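PDB 3NGF: AP endonuclease, family 2 from Brucella melitensis biovar Abortus, which probably interconverts hydroxypyruvate and tartronate semialdehyde as a manganese-binding, TIM-barrel isomerase of the hyi family. Local coordinates for residues V234-V238 and G239-W243. Numbering follows the deposited sequence.
Sequences VLESV and GYRGW
Gly239 turns back onto Glu236 at the C-terminal end of helix 228-237, a worked example of how a Schellman motif stops a helix. With phi at 85° the residue leaves the helical path for a left-handed conformation that glycine adopts readily. Gly239 N donates to Glu236 O at 3.1 Å, coming from above the carbonyl plane.

Tyr240 follows with the wider closing bond, Tyr240 N reaching Leu235 O at 3.0 Å. CG lies anti to the backbone N (chi1 -179°), which carries the ring away from the helix end toward the last barrel strand, 243-246, while CB stays behind against the apolar flank: Leu235 CB is 4.2 Å from Tyr240 CB, and a methyl of Val238 comes almost as near. Phe207 of strand 207-212 meets the ring.

Arg241 bends at chi2 (-76°) and folds back toward the last turn of the helix, bringing NH1 to Glu236. Arg241 NH1 donates to Tyr240 O at 2.9 Å, with that oxygen in the guanidinium plane, and makes a weak bond to Glu236 O, which lies at the edge of the same group. Glu236 OE1 lies over one face of the guanidinium, 3.5 Å from Arg241 NH1 and well out of the plane, so the salt bridge rests on charge and no N-H points at it; the carboxylate and guanidinium planes are close to parallel. A water donates to both Glu236 OE2 and Tyr240 O, linking the carboxylate to the turn.

Gly242 N sits over the centre of one face of the Tyr240 ring, and Tyr240 OH donates to Trp243 O at 2.8 Å.

The chemistry implies that the helix end is closed by the Schellman motif, with Arg241 adding a weak bond to Glu236 O; a positive guanidinium near the negative end of the helix dipole is probably favourable, and the carboxylate of Glu236 would partly balance its charge.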
ATOM      1  N   VAL A 234     -18.601   2.901  -5.971  1.00 15.68           N
ATOM      2  CA  VAL A 234     -18.753   3.160  -4.532  1.00 15.52           C
ATOM      3  C   VAL A 234     -17.680   4.166  -4.084  1.00 15.79           C
ATOM      4  O   VAL A 234     -17.986   5.132  -3.368  1.00 16.48           O
ATOM      5  CB  VAL A 234     -18.680   1.857  -3.686  1.00 14.88           C
ATOM      6  CG1 VAL A 234     -18.746   2.148  -2.191  1.00 16.21           C
ATOM      7  CG2 VAL A 234     -19.827   0.855  -4.089  1.00 14.59           C
ATOM      8  N   LEU A 235     -16.437   3.943  -4.514  1.00 14.86           N
ATOM      9  CA  LEU A 235     -15.333   4.829  -4.143  1.00 15.62           C
ATOM     10  C   LEU A 235     -15.655   6.245  -4.584  1.00 17.80           C
ATOM     11  O   LEU A 235     -15.414   7.220  -3.837  1.00 18.37           O
ATOM     12  CB  LEU A 235     -14.022   4.354  -4.771  1.00 15.00           C
ATOM     13  CG  LEU A 235     -13.470   3.070  -4.145  1.00 14.90           C
ATOM     14  CD1 LEU A 235     -12.254   2.538  -4.907  1.00 14.41           C
ATOM     15  CD2 LEU A 235     -13.109   3.293  -2.652  1.00 15.04           C
ATOM     16  N   GLU A 236     -16.197   6.367  -5.791  1.00 19.74           N
ATOM     17  CA  GLU A 236     -16.556   7.691  -6.347  1.00 22.76           C
ATOM     18  C   GLU A 236     -17.675   8.354  -5.564  1.00 23.25           C
ATOM     19  O   GLU A 236     -17.610   9.568  -5.287  1.00 24.60           O
ATOM     20  CB  GLU A 236     -16.949   7.574  -7.818  1.00 24.54           C
ATOM     21  CG  GLU A 236     -15.778   7.301  -8.747  1.00 27.86           C
ATOM     22  CD  GLU A 236     -14.773   8.451  -8.808  1.00 32.55           C
ATOM     23  OE1 GLU A 236     -15.192   9.623  -8.966  1.00 35.50           O
ATOM     24  OE2 GLU A 236     -13.557   8.166  -8.695  1.00 35.42           O
ATOM     25  N   SER A 237     -18.671   7.549  -5.194  1.00 22.99           N
ATOM     26  CA  SER A 237     -19.845   7.988  -4.422  1.00 24.47           C
ATOM     27  C   SER A 237     -19.477   8.558  -3.058  1.00 24.15           C
ATOM     28  O   SER A 237     -20.066   9.562  -2.639  1.00 24.82           O
ATOM     29  CB  SER A 237     -20.901   6.852  -4.268  1.00 24.45           C
ATOM     30  OG  SER A 237     -20.591   5.967  -3.174  1.00 26.79           O
ATOM     31  N   VAL A 238     -18.479   7.962  -2.387  1.00 21.80           N
ATOM     32  CA  VAL A 238     -18.050   8.467  -1.089  1.00 21.72           C
ATOM     33  C   VAL A 238     -17.067   9.639  -1.193  1.00 21.30           C
ATOM     34  O   VAL A 238     -16.688  10.204  -0.179  1.00 22.38           O
ATOM     35  CB  VAL A 238     -17.446   7.358  -0.194  1.00 20.97           C
ATOM     36  CG1 VAL A 238     -18.483   6.226   0.013  1.00 22.99           C
ATOM     37  CG2 VAL A 238     -16.141   6.814  -0.778  1.00 19.33           C
ATOM     38  N   GLY A 239     -16.668  10.010  -2.405  1.00 23.17           N
ATOM     39  CA  GLY A 239     -15.772  11.142  -2.603  1.00 22.08           C
ATOM     40  C   GLY A 239     -14.304  10.792  -2.471  1.00 19.59           C
ATOM     41  O   GLY A 239     -13.491  11.662  -2.186  1.00 17.92           O
ATOM     42  N   TYR A 240     -13.941   9.533  -2.719  1.00 17.58           N
ATOM     43  CA  TYR A 240     -12.535   9.145  -2.695  1.00 16.84           C
ATOM     44  C   TYR A 240     -11.832   9.694  -3.923  1.00 17.47           C
ATOM     45  O   TYR A 240     -12.289   9.467  -5.035  1.00 18.53           O
ATOM     46  CB  TYR A 240     -12.378   7.624  -2.652  1.00 16.10           C
ATOM     47  CG  TYR A 240     -10.940   7.187  -2.608  1.00 13.46           C
ATOM     48  CD1 TYR A 240     -10.151   7.433  -1.483  1.00 12.13           C
ATOM     49  CD2 TYR A 240     -10.360   6.546  -3.681  1.00 12.65           C
ATOM     50  CE1 TYR A 240      -8.826   7.050  -1.446  1.00 12.36           C
ATOM     51  CE2 TYR A 240      -9.016   6.173  -3.660  1.00 12.42           C
ATOM     52  CZ  TYR A 240      -8.268   6.413  -2.539  1.00 10.83           C
ATOM     53  OH  TYR A 240      -6.967   6.008  -2.523  1.00 12.31           O
ATOM     54  N   ARG A 241     -10.736  10.417  -3.724  1.00 16.80           N
ATOM     55  CA  ARG A 241      -9.964  10.967  -4.830  1.00 18.03           C
ATOM     56  C   ARG A 241      -8.476  10.689  -4.696  1.00 16.89           C
ATOM     57  O   ARG A 241      -7.642  11.444  -5.211  1.00 18.23           O
ATOM     58  CB  ARG A 241     -10.235  12.482  -4.932  1.00 19.82           C
ATOM     59  CG  ARG A 241     -11.719  12.820  -5.068  1.00 23.47           C
ATOM     60  CD  ARG A 241     -12.287  12.567  -6.447  1.00 28.21           C
ATOM     61  NE  ARG A 241     -13.682  13.008  -6.517  1.00 31.56           N
ATOM     62  CZ  ARG A 241     -14.744  12.272  -6.175  1.00 34.95           C
ATOM     63  NH1 ARG A 241     -14.617  11.004  -5.747  1.00 32.69           N
ATOM     64  NH2 ARG A 241     -15.960  12.805  -6.278  1.00 36.75           N
ATOM     65  N   GLY A 242      -8.129   9.616  -3.995  1.00 15.63           N
ATOM     66  CA  GLY A 242      -6.751   9.117  -3.986  1.00 14.82           C
ATOM     67  C   GLY A 242      -6.531   8.235  -5.207  1.00 13.76           C
ATOM     68  O   GLY A 242      -7.229   8.376  -6.205  1.00 14.78           O
ATOM     69  N   TRP A 243      -5.566   7.322  -5.126  1.00 12.18           N
ATOM     70  CA  TRP A 243      -5.247   6.420  -6.221  1.00 11.74           C
ATOM     71  C   TRP A 243      -5.716   5.017  -5.869  1.00 11.28           C
ATOM     72  O   TRP A 243      -5.899   4.697  -4.697  1.00 11.76           O
ATOM     73  CB  TRP A 243      -3.739   6.369  -6.460  1.00 11.31           C
ATOM     74  CG  TRP A 243      -3.128   7.624  -7.018  1.00 11.23           C
ATOM     75  CD1 TRP A 243      -2.779   8.728  -6.330  1.00 12.07           C
ATOM     76  CD2 TRP A 243      -2.793   7.875  -8.377  1.00 11.68           C
ATOM     77  NE1 TRP A 243      -2.231   9.668  -7.169  1.00 14.95           N
ATOM     78  CE2 TRP A 243      -2.228   9.168  -8.440  1.00 12.54           C
ATOM     79  CE3 TRP A 243      -2.896   7.128  -9.553  1.00 10.77           C
ATOM     80  CZ2 TRP A 243      -1.802   9.742  -9.635  1.00 15.20           C
ATOM     81  CZ3 TRP A 243      -2.461   7.711 -10.757  1.00 11.80           C
ATOM     82  CH2 TRP A 243      -1.906   8.982 -10.777  1.00 13.31           C
TER
HETATM   83  O   HOH W   1     -11.832   7.269  -6.771  1.00 19.05           O